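Bifunctional protein PutA (Bradyrhizobium diazoefficiens, PDB 6BSN) probably oxidises proline to glutamate in two steps, pairing an FAD-dependent proline dehydrogenase with an NAD-dependent glutamate semialdehyde dehydrogenase in one chain. Local coordinates at residues E103-H108 with P134-D139; D139-R144 with H921-D926; G310-A315 with M339-K344; P392-H397 with S413-Q418. The protein carries 1 engineered substitution. All blocks are in the same frame, centred on the assembly; numbering follows the deposited sequence.

How the contacts relate
Contacts 3 and 4 are buried in the proline dehydrogenase barrel, whereas contacts 1 and 2 lie partly buried, nearer the surface. Strands 338-343 and 390-395 are neighbours in one parallel sheet, so contacts 3 and 4, their centres about 10 Å apart, belong to one stretch of sheet, and both touch the flavin cofactor. There R341 of contact 3 probably hydrogen-bonds Q418 of contact 4. Contacts 1 and 2 share D139, the last residue of segment 134-139 and the first of 139-144, and pack around the start of helix 106-118; their chemistry is carboxylates meeting backbone N-H groups, water and an arginine. Contact 2 alone reaches the aldehyde dehydrogenase part, closing a long loop of chain inside which contacts 3 and 4 are nested.

Contact 1 (E103-H108 with P134-D139); sequences EGDFIH and PGETPD
E136 meets the start of helix 106-118 with its carboxylate, OE1 accepting a nearly straight hydrogen bond from D105 N (3.0 Å, 170°). The N-H comes from above the carboxylate plane, 39° out of it. Glutamate suits the place because its chain, with CG anti to the backbone N (chi1 -178°) and extended beyond, is long enough to cross from the loop to this amide. The F106 ring packs beneath: its CE2 lies 3.5 Å from P138 CA, while CB sits 3.1 Å from D139 O, and G104 CA lies over one face, toward the rim. A large apolar ring can span the backbone of T137 and P138 and the side chain of E136. Beside it, I107 CD1 rests on the carboxylate carbon of D139, CG, at 3.6 Å.

One water ties these pieces together, accepting from I107 N and donating to both E136 OE2 and D139 OD1 (2.8 Å to the latter). E136 thus serves D105 N directly and I107 N through the water, which D139 shares. Further out, E103 forms a salt bridge with R155. Loop 134-139 here packs back on the N-terminal turn of a helix, with D105 at the N-cap position but making no capping bond by its side chain.

Contact 2 (D139-R144 with H921-D926); sequences DGTIGR and HSRIDD
The R144 guanidinium has the CB of D925 over one face, 3.6 Å from NH2, and the carboxylate of D926 at its edge. NH1 gives D926 OD2 a salt-bridged hydrogen bond of 2.8 Å that lies close to the guanidinium plane; seen from the acid, the donor stands 57° above the carboxylate plane. The two planes are 71° apart, so this is not the flat, two-pronged pairing of arginine with a carboxylate, and the bonds from NE to both oxygens of D926 are weak. R144 reaches across because its chain is fully extended from CG to NE. D925 adds a long ion pair from out of the plane, by charge alone.

D926 has a second task: OD1 takes the backbone N-H of G140 at 2.7 Å, through the lone pair turned away from OD2. One carboxylate therefore holds both G140 N and, four residues on, R144. Glycine suits position 140 because the backbone there has a positive phi (77°), which favours a residue without a side chain; its CA packs 3.7 Å from I924 CG2.

A water joins T141 OG1, to which it donates, with D925 N, from which it accepts. T141 OG1 is also bonded to E110, which holds R923 in a salt bridge. Before the helix, S922 OG accepts from I924 N (3.0 Å), an ST turn that shapes the approach to helix 925-934. The whole is a salt-bridge network between helix 140-149 and the start of helix 925-934, joining the N-terminal helical region to the aldehyde dehydrogenase fold.

Contact 3 (G310-A315 with M339-K344); sequences GLAIQA and MVRLVK. With FDA (dihydroflavine-adenine dinucleotide), chain C.
Strands 310-314 and 339-343 run parallel as neighbours in the proline dehydrogenase barrel, joined by helix 320-333 in a beta-alpha-beta unit. Four backbone hydrogen bonds zip them together, among them I313 N to R341 O at 2.8 Å and A315 N to V343 O at 2.7 Å, the latter almost straight (177°).

On the helix-facing side, branched side chains interlock: I313 CD1 presses against V340 CG1 (3.6 Å), L311 CD2 lies alongside V340 CG2, and L342 CD1 settles over I313 O. Helix 320-333 packs on L311, I313 and V340 through V323, I324 and V327, and helix 369-385 on L342 through C379, so aliphatic residues suit this side.

The other side carries A312, Q314, R341 and V343 toward the flavin. The methyl of A312 is small enough to sit 3.4 Å from O4 of the cofactor. V343 CG1 packs on the central ring, 3.7 Å from C4X, and CG2 against N1 and the ribityl O2'. R341, its chain bent at chi3 (-57°), lays one guanidinium face over C6; D280, S237 and Y443 hold its nitrogens. K344, salt-bridged to D373, stretches to the pyrophosphate, where NZ meets O2A. At the pyrimidine end, Q314 NE2 donates to flavin O2 at 2.8 Å, nearly straight at 167°.

Contact 4 (P392-H397 with S413-Q418); sequences PQFATH and SGFEFQ. With FDA (dihydroflavine-adenine dinucleotide), chain C.
Two amide nitrogens, Q393 NE2 and Q418 NE2, lie only 3.2 Å apart although both are donors. E416 OE2 reconciles them: it accepts a good bond from Q418 NE2 (2.8 Å), running nearly along the carboxylate C-O axis, and a weak one from Q393 NE2. R441 forms a salt bridge with the same oxygen, N276 accepts from Q393 NE2, and a water donates to Q393 OE1 while accepting from Q418 NE2.

Underneath, strands 392-395 and 416-418 pair in parallel, F394 taking E416 O through its N-H (2.9 Å) and giving its carbonyl to Q418 N. On the opposite side of the sheet from the glutamines, F394 CB packs on F417 CD2, and F415 CD1 meets the edge of the F394 ring, 3.7 Å from CE2; aromatic bulk suits this layer, which faces helices 369-385 and 399-409.

Past the strand end lies reduced FAD. With OG1 anti to the backbone N (chi1 174°), T396 donates to phosphate oxygen O1P at 2.6 Å, and H397 N points almost straight at O2P (3.1 Å), while A395 CB nestles under the dimethylbenzene ring. One carboxylate oxygen gathers two amide donors and R441, so E416 is probably ionised, which would help hold Q418 with OE1 toward R341 NE.

Contact 1 (E103-H108 with P134-D139)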
# COMPACT_ATOMS: atom_id res chain seq x y z
N GLU A 103 -42.38 -1.73 -29.03
CA GLU A 103 -42.31 -0.70 -30.06
C GLU A 103 -42.35 0.70 -29.47
O GLU A 103 -41.79 1.64 -30.06
CB GLU A 103 -43.46 -0.87 -31.04
CG GLU A 103 -43.30 -2.06 -31.93
CD GLU A 103 -41.92 -2.12 -32.54
OE1 GLU A 103 -41.20 -3.12 -32.30
OE2 GLU A 103 -41.54 -1.14 -33.22
N GLY A 104 -42.96 0.86 -28.31
CA GLY A 104 -43.17 2.16 -27.73
C GLY A 104 -44.22 2.04 -26.63
O GLY A 104 -44.55 0.94 -26.19
N ASP A 105 -44.72 3.20 -26.20
CA ASP A 105 -45.65 3.28 -25.08
C ASP A 105 -45.14 2.47 -23.89
O ASP A 105 -45.90 1.77 -23.23
CB ASP A 105 -47.05 2.81 -25.47
CG ASP A 105 -47.83 3.88 -26.19
OD1 ASP A 105 -48.81 3.54 -26.87
OD2 ASP A 105 -47.45 5.06 -26.08
N PHE A 106 -43.83 2.57 -23.62
CA PHE A 106 -43.24 1.68 -22.64
C PHE A 106 -43.81 1.92 -21.24
O PHE A 106 -44.27 0.98 -20.57
CB PHE A 106 -41.72 1.84 -22.63
CG PHE A 106 -41.09 1.73 -23.99
CD1 PHE A 106 -40.89 0.49 -24.58
CD2 PHE A 106 -40.66 2.87 -24.65
CE1 PHE A 106 -40.29 0.38 -25.83
CE2 PHE A 106 -40.06 2.77 -25.91
CZ PHE A 106 -39.87 1.52 -26.49
N ILE A 107 -43.78 3.18 -20.77
CA ILE A 107 -44.29 3.52 -19.44
C ILE A 107 -45.81 3.32 -19.37
O ILE A 107 -46.34 2.83 -18.36
CB ILE A 107 -43.85 4.95 -19.05
CG1 ILE A 107 -42.35 4.94 -18.72
CG2 ILE A 107 -44.66 5.55 -17.86
CD1 ILE A 107 -41.72 6.31 -18.61
N HIS A 108 -46.52 3.66 -20.46
CA HIS A 108 -47.96 3.39 -20.55
C HIS A 108 -48.27 1.91 -20.32
O HIS A 108 -49.19 1.57 -19.56
CB HIS A 108 -48.49 3.85 -21.91
CG HIS A 108 -49.98 3.73 -22.07
ND1 HIS A 108 -50.87 4.54 -21.40
CD2 HIS A 108 -50.73 2.93 -22.85
CE1 HIS A 108 -52.11 4.23 -21.75
NE2 HIS A 108 -52.05 3.25 -22.63
N PRO A 134 -43.06 5.94 -34.32
CA PRO A 134 -41.75 5.29 -34.25
C PRO A 134 -40.70 6.22 -33.63
O PRO A 134 -40.92 7.42 -33.46
CB PRO A 134 -41.43 4.97 -35.71
CG PRO A 134 -42.15 6.03 -36.48
CD PRO A 134 -43.39 6.37 -35.69
N GLY A 135 -39.56 5.63 -33.28
CA GLY A 135 -38.46 6.39 -32.73
C GLY A 135 -38.61 6.82 -31.28
O GLY A 135 -37.90 7.73 -30.85
N GLU A 136 -39.51 6.20 -30.53
CA GLU A 136 -39.75 6.61 -29.14
C GLU A 136 -38.59 6.22 -28.23
O GLU A 136 -38.13 5.07 -28.25
CB GLU A 136 -41.05 6.01 -28.61
CG GLU A 136 -41.35 6.45 -27.19
CD GLU A 136 -42.69 5.95 -26.68
OE1 GLU A 136 -43.61 5.72 -27.51
OE2 GLU A 136 -42.82 5.79 -25.44
N THR A 137 -38.14 7.18 -27.42
CA THR A 137 -37.06 6.98 -26.46
C THR A 137 -37.39 5.83 -25.51
O THR A 137 -38.41 5.87 -24.81
CB THR A 137 -36.83 8.26 -25.65
OG1 THR A 137 -36.34 9.29 -26.52
CG2 THR A 137 -35.83 8.02 -24.52
N PRO A 138 -36.59 4.79 -25.48
CA PRO A 138 -36.91 3.65 -24.62
C PRO A 138 -36.71 3.97 -23.14
O PRO A 138 -35.59 3.86 -22.64
CB PRO A 138 -35.93 2.57 -25.10
CG PRO A 138 -35.48 3.01 -26.45
CD PRO A 138 -35.48 4.51 -26.41
N ASP A 139 -37.77 4.34 -22.44
CA ASP A 139 -37.69 4.58 -21.00
C ASP A 139 -38.67 3.67 -20.27
O ASP A 139 -39.36 2.85 -20.87
CB ASP A 139 -37.95 6.06 -20.65
CG ASP A 139 -39.24 6.58 -21.24
OD1 ASP A 139 -40.00 5.80 -21.86
OD2 ASP A 139 -39.49 7.79 -21.11
O HOH W 1 -42.76 5.53 -22.42

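Contact 2 (D139-R144 with H921-D926)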
# COMPACT_ATOMS: atom_id res chain seq x y z
N ASP A 139 -37.77 4.34 -22.44
CA ASP A 139 -37.69 4.58 -21.00
C ASP A 139 -38.67 3.67 -20.27
O ASP A 139 -39.36 2.85 -20.87
CB ASP A 139 -37.95 6.06 -20.65
CG ASP A 139 -39.24 6.58 -21.24
OD1 ASP A 139 -40.00 5.80 -21.86
OD2 ASP A 139 -39.49 7.79 -21.11
N GLY A 140 -38.74 3.83 -18.96
CA GLY A 140 -39.48 2.92 -18.12
C GLY A 140 -38.73 1.63 -17.90
O GLY A 140 -37.68 1.36 -18.49
N THR A 141 -39.28 0.81 -17.02
CA THR A 141 -38.69 -0.51 -16.78
C THR A 141 -38.68 -1.32 -18.07
O THR A 141 -37.72 -2.05 -18.34
CB THR A 141 -39.48 -1.26 -15.71
OG1 THR A 141 -39.68 -0.39 -14.59
CG2 THR A 141 -38.72 -2.51 -15.27
N ILE A 142 -39.73 -1.20 -18.87
CA ILE A 142 -39.81 -1.97 -20.10
C ILE A 142 -38.93 -1.37 -21.18
O ILE A 142 -38.25 -2.09 -21.91
CB ILE A 142 -41.28 -2.09 -20.57
CG1 ILE A 142 -42.13 -2.76 -19.48
CG2 ILE A 142 -41.37 -2.88 -21.88
CD1 ILE A 142 -43.63 -2.73 -19.83
N GLY A 143 -38.93 -0.04 -21.31
CA GLY A 143 -38.08 0.57 -22.31
C GLY A 143 -36.61 0.28 -22.06
O GLY A 143 -35.87 -0.02 -23.00
N ARG A 144 -36.17 0.35 -20.80
CA ARG A 144 -34.78 0.05 -20.47
C ARG A 144 -34.46 -1.40 -20.79
O ARG A 144 -33.38 -1.71 -21.31
CB ARG A 144 -34.49 0.34 -18.99
CG ARG A 144 -34.37 1.86 -18.63
CD ARG A 144 -34.03 2.04 -17.12
NE ARG A 144 -33.90 3.45 -16.74
CZ ARG A 144 -33.34 3.88 -15.62
NH1 ARG A 144 -33.26 5.19 -15.37
NH2 ARG A 144 -32.84 3.02 -14.73
N HIS A 921 -43.66 7.87 -5.11
CA HIS A 921 -43.96 6.44 -5.06
C HIS A 921 -44.15 5.96 -6.49
O HIS A 921 -45.12 6.33 -7.16
CB HIS A 921 -45.19 6.17 -4.21
CG HIS A 921 -44.87 5.82 -2.80
ND1 HIS A 921 -44.82 4.52 -2.34
CD2 HIS A 921 -44.54 6.60 -1.74
CE1 HIS A 921 -44.51 4.52 -1.06
NE2 HIS A 921 -44.33 5.77 -0.67
N SER A 922 -43.23 5.11 -6.94
CA SER A 922 -43.19 4.68 -8.33
C SER A 922 -42.16 3.58 -8.46
O SER A 922 -41.12 3.61 -7.80
CB SER A 922 -42.81 5.83 -9.26
OG SER A 922 -42.75 5.37 -10.60
N ARG A 923 -42.49 2.59 -9.30
CA ARG A 923 -41.52 1.58 -9.68
C ARG A 923 -40.57 2.09 -10.76
O ARG A 923 -39.51 1.49 -10.97
CB ARG A 923 -42.24 0.31 -10.18
CG ARG A 923 -41.35 -0.93 -10.37
CD ARG A 923 -41.95 -1.87 -11.39
NE ARG A 923 -43.28 -2.33 -10.99
CZ ARG A 923 -44.25 -2.61 -11.85
NH1 ARG A 923 -44.05 -2.44 -13.15
NH2 ARG A 923 -45.43 -3.01 -11.41
N ILE A 924 -40.93 3.18 -11.43
CA ILE A 924 -40.29 3.57 -12.69
C ILE A 924 -39.13 4.53 -12.40
O ILE A 924 -39.34 5.70 -12.08
CB ILE A 924 -41.31 4.20 -13.64
CG1 ILE A 924 -42.53 3.28 -13.78
CG2 ILE A 924 -40.65 4.52 -14.98
CD1 ILE A 924 -43.59 3.81 -14.73
N ASP A 925 -37.90 4.03 -12.56
CA ASP A 925 -36.73 4.84 -12.25
C ASP A 925 -36.68 6.10 -13.11
O ASP A 925 -36.30 7.17 -12.61
CB ASP A 925 -35.46 4.03 -12.42
CG ASP A 925 -35.31 2.97 -11.34
OD1 ASP A 925 -35.88 3.17 -10.25
OD2 ASP A 925 -34.63 1.95 -11.56
N ASP A 926 -37.05 6.01 -14.39
CA ASP A 926 -37.00 7.20 -15.24
C ASP A 926 -38.00 8.26 -14.75
O ASP A 926 -37.74 9.47 -14.89
CB ASP A 926 -37.28 6.85 -16.70
CG ASP A 926 -36.17 5.98 -17.32
OD1 ASP A 926 -36.48 4.90 -17.85
OD2 ASP A 926 -34.98 6.36 -17.24
O HOH W 2 -37.64 1.24 -13.99

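Contact 3 (G310-A315 with M339-K344)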
# COMPACT_ATOMS: atom_id res chain seq x y z
N GLY A 310 -52.31 -25.69 13.06
CA GLY A 310 -50.88 -25.50 13.21
C GLY A 310 -50.38 -24.14 12.80
O GLY A 310 -51.16 -23.23 12.49
N LEU A 311 -49.04 -24.01 12.78
CA LEU A 311 -48.39 -22.74 12.53
C LEU A 311 -47.03 -23.00 11.90
O LEU A 311 -46.49 -24.11 11.98
CB LEU A 311 -48.21 -21.96 13.83
CG LEU A 311 -47.00 -22.36 14.68
CD1 LEU A 311 -46.76 -21.31 15.77
CD2 LEU A 311 -47.14 -23.74 15.29
N ALA A 312 -46.49 -21.97 11.25
CA ALA A 312 -45.11 -22.02 10.78
C ALA A 312 -44.17 -21.38 11.80
O ALA A 312 -44.54 -20.42 12.48
CB ALA A 312 -44.92 -21.32 9.42
N ILE A 313 -42.95 -21.93 11.87
CA ILE A 313 -41.87 -21.46 12.74
C ILE A 313 -40.64 -21.22 11.86
O ILE A 313 -40.24 -22.09 11.08
CB ILE A 313 -41.54 -22.50 13.83
CG1 ILE A 313 -42.78 -22.80 14.67
CG2 ILE A 313 -40.41 -21.99 14.73
CD1 ILE A 313 -42.56 -23.93 15.68
N GLN A 314 -40.02 -20.04 12.02
CA GLN A 314 -38.91 -19.60 11.17
C GLN A 314 -37.57 -19.94 11.83
O GLN A 314 -37.19 -19.33 12.84
CB GLN A 314 -39.02 -18.10 10.92
CG GLN A 314 -40.31 -17.71 10.23
CD GLN A 314 -40.75 -16.31 10.57
OE1 GLN A 314 -40.69 -15.91 11.73
NE2 GLN A 314 -41.20 -15.56 9.56
N ALA A 315 -36.82 -20.85 11.21
CA ALA A 315 -35.54 -21.27 11.78
C ALA A 315 -34.48 -20.17 11.74
O ALA A 315 -33.52 -20.25 12.50
CB ALA A 315 -35.00 -22.51 11.06
N MET A 339 -49.99 -29.84 13.50
CA MET A 339 -49.12 -29.90 12.34
C MET A 339 -48.33 -28.60 12.32
O MET A 339 -48.93 -27.52 12.35
CB MET A 339 -49.96 -30.11 11.08
CG MET A 339 -50.71 -31.47 11.12
SD MET A 339 -51.94 -31.78 9.83
CE MET A 339 -50.89 -32.18 8.43
N VAL A 340 -47.00 -28.71 12.36
CA VAL A 340 -46.11 -27.57 12.60
C VAL A 340 -45.12 -27.47 11.45
O VAL A 340 -44.36 -28.41 11.20
CB VAL A 340 -45.39 -27.74 13.95
CG1 VAL A 340 -44.33 -26.66 14.19
CG2 VAL A 340 -46.44 -27.76 15.03
N ARG A 341 -45.13 -26.34 10.75
CA ARG A 341 -44.30 -26.14 9.57
C ARG A 341 -43.01 -25.43 9.94
O ARG A 341 -43.04 -24.34 10.53
CB ARG A 341 -45.05 -25.32 8.50
CG ARG A 341 -44.18 -25.07 7.27
CD ARG A 341 -44.70 -23.91 6.40
NE ARG A 341 -46.07 -24.17 6.00
CZ ARG A 341 -46.99 -23.23 5.92
NH1 ARG A 341 -46.71 -21.95 6.18
NH2 ARG A 341 -48.21 -23.58 5.57
N LEU A 342 -41.88 -26.02 9.58
CA LEU A 342 -40.57 -25.40 9.79
C LEU A 342 -40.09 -24.81 8.47
O LEU A 342 -39.94 -25.54 7.49
CB LEU A 342 -39.55 -26.40 10.34
CG LEU A 342 -38.23 -25.76 10.84
CD1 LEU A 342 -38.46 -24.90 12.13
CD2 LEU A 342 -37.15 -26.82 11.03
N VAL A 343 -39.87 -23.49 8.45
CA VAL A 343 -39.32 -22.79 7.30
C VAL A 343 -38.03 -22.09 7.73
O VAL A 343 -37.74 -21.97 8.92
CB VAL A 343 -40.30 -21.76 6.71
CG1 VAL A 343 -41.63 -22.40 6.38
CG2 VAL A 343 -40.46 -20.57 7.70
N LYS A 344 -37.27 -21.61 6.75
CA LYS A 344 -36.11 -20.82 7.16
C LYS A 344 -36.53 -19.39 7.49
O LYS A 344 -36.27 -18.91 8.60
CB LYS A 344 -35.00 -20.90 6.11
CG LYS A 344 -34.43 -22.34 6.08
CD LYS A 344 -33.34 -22.54 5.04
CE LYS A 344 -33.02 -24.02 4.93
NZ LYS A 344 -31.97 -24.27 3.92
PA FDA C . -32.50 -21.71 0.79
O1A FDA C . -31.72 -21.21 -0.46
O2A FDA C . -32.03 -22.84 1.52
O5B FDA C . -32.53 -20.81 1.97
C5B FDA C . -32.85 -19.43 1.78
C4B FDA C . -33.11 -18.76 3.12
O4B FDA C . -31.94 -18.63 3.89
C3B FDA C . -33.66 -17.38 3.07
O3B FDA C . -35.00 -17.39 2.80
C2B FDA C . -33.36 -16.88 4.42
O2B FDA C . -34.34 -17.29 5.32
C1B FDA C . -32.06 -17.53 4.73
N9A FDA C . -30.90 -16.67 4.54
C8A FDA C . -30.41 -16.13 3.37
N7A FDA C . -29.34 -15.39 3.64
C5A FDA C . -29.10 -15.41 5.01
C6A FDA C . -28.16 -14.84 5.85
N6A FDA C . -27.12 -14.01 5.32
N1A FDA C . -28.21 -15.07 7.17
C2A FDA C . -29.17 -15.84 7.72
N3A FDA C . -30.10 -16.42 6.92
C4A FDA C . -30.10 -16.23 5.61
N1 FDA C . -41.34 -18.10 5.25
C2 FDA C . -41.78 -17.39 6.41
O2 FDA C . -40.93 -16.44 6.92
N3 FDA C . -43.04 -17.67 6.99
C4 FDA C . -43.87 -18.65 6.41
O4 FDA C . -45.09 -18.95 6.95
C4X FDA C . -43.41 -19.40 5.21
N5 FDA C . -44.26 -20.38 4.60
C5X FDA C . -43.70 -21.22 3.56
C6 FDA C . -44.51 -22.38 3.05
C7 FDA C . -43.92 -23.23 2.08
C7M FDA C . -44.71 -24.40 1.57
C8 FDA C . -42.58 -23.00 1.60
C8M FDA C . -41.93 -23.89 0.58
C9 FDA C . -41.83 -21.91 2.09
C9A FDA C . -42.43 -21.00 3.09
N10 FDA C . -41.70 -19.83 3.52
C10 FDA C . -42.18 -19.12 4.67
C1' FDA C . -40.50 -19.33 2.82
C2' FDA C . -39.23 -19.84 3.49
O2' FDA C . -39.09 -19.27 4.74
C3' FDA C . -38.01 -19.51 2.65
O3' FDA C . -37.99 -18.16 2.49
C4' FDA C . -37.94 -20.13 1.25
O4' FDA C . -38.64 -21.33 1.20
C5' FDA C . -36.50 -20.39 0.83
O5' FDA C . -35.83 -21.18 1.79
P FDA C . -35.14 -22.59 1.46
O1P FDA C . -34.96 -23.64 2.61
O2P FDA C . -36.01 -23.03 0.23
O3P FDA C . -33.91 -22.09 0.50

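Contact 4 (P392-H397 with S413-Q418)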
# COMPACT_ATOMS: atom_id res chain seq x y z
N PRO A 392 -44.43 -32.78 11.96
CA PRO A 392 -43.62 -31.69 11.39
C PRO A 392 -43.75 -31.67 9.89
O PRO A 392 -43.92 -32.70 9.24
CB PRO A 392 -42.18 -32.04 11.81
CG PRO A 392 -42.30 -33.27 12.75
CD PRO A 392 -43.60 -33.91 12.39
N GLN A 393 -43.66 -30.46 9.33
CA GLN A 393 -43.72 -30.22 7.89
C GLN A 393 -42.50 -29.38 7.54
O GLN A 393 -42.37 -28.24 7.98
CB GLN A 393 -45.03 -29.52 7.50
CG GLN A 393 -46.27 -30.20 8.10
CD GLN A 393 -47.52 -29.31 8.08
OE1 GLN A 393 -47.55 -28.23 8.69
NE2 GLN A 393 -48.54 -29.76 7.37
N PHE A 394 -41.58 -29.96 6.76
CA PHE A 394 -40.31 -29.30 6.46
C PHE A 394 -40.47 -28.63 5.11
O PHE A 394 -40.41 -29.28 4.07
CB PHE A 394 -39.16 -30.30 6.52
CG PHE A 394 -39.05 -30.98 7.87
CD1 PHE A 394 -38.65 -30.26 8.99
CD2 PHE A 394 -39.40 -32.32 8.04
CE1 PHE A 394 -38.58 -30.85 10.24
CE2 PHE A 394 -39.32 -32.92 9.28
CZ PHE A 394 -38.91 -32.19 10.38
N ALA A 395 -40.70 -27.31 5.12
CA ALA A 395 -40.92 -26.53 3.91
C ALA A 395 -39.59 -25.94 3.45
O ALA A 395 -39.10 -24.96 4.02
CB ALA A 395 -41.95 -25.42 4.16
N THR A 396 -39.02 -26.54 2.41
CA THR A 396 -37.75 -26.08 1.86
C THR A 396 -37.59 -26.66 0.45
O THR A 396 -38.10 -27.74 0.16
CB THR A 396 -36.57 -26.53 2.74
OG1 THR A 396 -35.34 -26.20 2.10
CG2 THR A 396 -36.62 -28.00 2.95
N HIS A 397 -36.87 -25.93 -0.40
CA HIS A 397 -36.50 -26.43 -1.72
C HIS A 397 -35.00 -26.66 -1.82
O HIS A 397 -34.45 -26.73 -2.93
CB HIS A 397 -36.96 -25.47 -2.84
CG HIS A 397 -38.36 -24.97 -2.69
ND1 HIS A 397 -38.66 -23.68 -2.31
CD2 HIS A 397 -39.55 -25.60 -2.87
CE1 HIS A 397 -39.98 -23.53 -2.28
NE2 HIS A 397 -40.54 -24.68 -2.60
N SER A 413 -41.92 -42.38 9.30
CA SER A 413 -42.96 -41.54 8.71
C SER A 413 -43.44 -40.57 9.78
O SER A 413 -42.67 -40.23 10.68
CB SER A 413 -44.09 -42.40 8.17
OG SER A 413 -43.58 -43.41 7.31
N GLY A 414 -44.67 -40.07 9.69
CA GLY A 414 -45.13 -39.10 10.68
C GLY A 414 -44.64 -37.68 10.47
O GLY A 414 -44.75 -36.85 11.39
N PHE A 415 -44.10 -37.37 9.30
CA PHE A 415 -43.75 -35.99 8.94
C PHE A 415 -43.99 -35.85 7.44
O PHE A 415 -44.35 -36.81 6.77
CB PHE A 415 -42.31 -35.66 9.34
CG PHE A 415 -41.28 -36.41 8.54
CD1 PHE A 415 -40.66 -35.83 7.45
CD2 PHE A 415 -40.93 -37.72 8.88
CE1 PHE A 415 -39.70 -36.51 6.71
CE2 PHE A 415 -39.98 -38.42 8.14
CZ PHE A 415 -39.37 -37.82 7.05
N GLU A 416 -43.76 -34.65 6.91
CA GLU A 416 -43.85 -34.45 5.47
C GLU A 416 -42.90 -33.34 5.07
O GLU A 416 -42.47 -32.53 5.90
CB GLU A 416 -45.29 -34.11 5.02
CG GLU A 416 -45.62 -32.62 5.25
CD GLU A 416 -47.07 -32.24 4.98
OE1 GLU A 416 -47.91 -33.13 4.74
OE2 GLU A 416 -47.35 -31.02 5.04
N PHE A 417 -42.60 -33.28 3.78
CA PHE A 417 -41.97 -32.09 3.22
C PHE A 417 -43.02 -31.19 2.55
O PHE A 417 -44.16 -31.60 2.29
CB PHE A 417 -40.88 -32.49 2.22
CG PHE A 417 -39.70 -33.17 2.86
CD1 PHE A 417 -39.60 -34.56 2.86
CD2 PHE A 417 -38.68 -32.42 3.46
CE1 PHE A 417 -38.51 -35.19 3.47
CE2 PHE A 417 -37.60 -33.03 4.05
CZ PHE A 417 -37.50 -34.41 4.06
N GLN A 418 -42.62 -29.95 2.27
CA GLN A 418 -43.53 -29.00 1.63
C GLN A 418 -42.75 -28.19 0.60
O GLN A 418 -41.56 -27.93 0.76
CB GLN A 418 -44.20 -28.05 2.62
CG GLN A 418 -45.11 -28.71 3.63
CD GLN A 418 -45.95 -27.72 4.42
OE1 GLN A 418 -45.59 -26.53 4.54
NE2 GLN A 418 -47.06 -28.21 4.98
PA FDA C . -32.50 -21.71 0.79
O1A FDA C . -31.72 -21.21 -0.46
O2A FDA C . -32.03 -22.84 1.52
O5B FDA C . -32.53 -20.81 1.97
C5B FDA C . -32.85 -19.43 1.78
C4B FDA C . -33.11 -18.76 3.12
O4B FDA C . -31.94 -18.63 3.89
C3B FDA C . -33.66 -17.38 3.07
O3B FDA C . -35.00 -17.39 2.80
C2B FDA C . -33.36 -16.88 4.42
O2B FDA C . -34.34 -17.29 5.32
C1B FDA C . -32.06 -17.53 4.73
N9A FDA C . -30.90 -16.67 4.54
C8A FDA C . -30.41 -16.13 3.37
N7A FDA C . -29.34 -15.39 3.64
C5A FDA C . -29.10 -15.41 5.01
C6A FDA C . -28.16 -14.84 5.85
N6A FDA C . -27.12 -14.01 5.32
N1A FDA C . -28.21 -15.07 7.17
C2A FDA C . -29.17 -15.84 7.72
N3A FDA C . -30.10 -16.42 6.92
C4A FDA C . -30.10 -16.23 5.61
N1 FDA C . -41.34 -18.10 5.25
C2 FDA C . -41.78 -17.39 6.41
O2 FDA C . -40.93 -16.44 6.92
N3 FDA C . -43.04 -17.67 6.99
C4 FDA C . -43.87 -18.65 6.41
O4 FDA C . -45.09 -18.95 6.95
C4X FDA C . -43.41 -19.40 5.21
N5 FDA C . -44.26 -20.38 4.60
C5X FDA C . -43.70 -21.22 3.56
C6 FDA C . -44.51 -22.38 3.05
C7 FDA C . -43.92 -23.23 2.08
C7M FDA C . -44.71 -24.40 1.57
C8 FDA C . -42.58 -23.00 1.60
C8M FDA C . -41.93 -23.89 0.58
C9 FDA C . -41.83 -21.91 2.09
C9A FDA C . -42.43 -21.00 3.09
N10 FDA C . -41.70 -19.83 3.52
C10 FDA C . -42.18 -19.12 4.67
C1' FDA C . -40.50 -19.33 2.82
C2' FDA C . -39.23 -19.84 3.49
O2' FDA C . -39.09 -19.27 4.74
C3' FDA C . -38.01 -19.51 2.65
O3' FDA C . -37.99 -18.16 2.49
C4' FDA C . -37.94 -20.13 1.25
O4' FDA C . -38.64 -21.33 1.20
C5' FDA C . -36.50 -20.39 0.83
O5' FDA C . -35.83 -21.18 1.79
P FDA C . -35.14 -22.59 1.46
O1P FDA C . -34.96 -23.64 2.61
O2P FDA C . -36.01 -23.03 0.23
O3P FDA C . -33.91 -22.09 0.50
O HOH W 3 -48.36 -26.29 7.10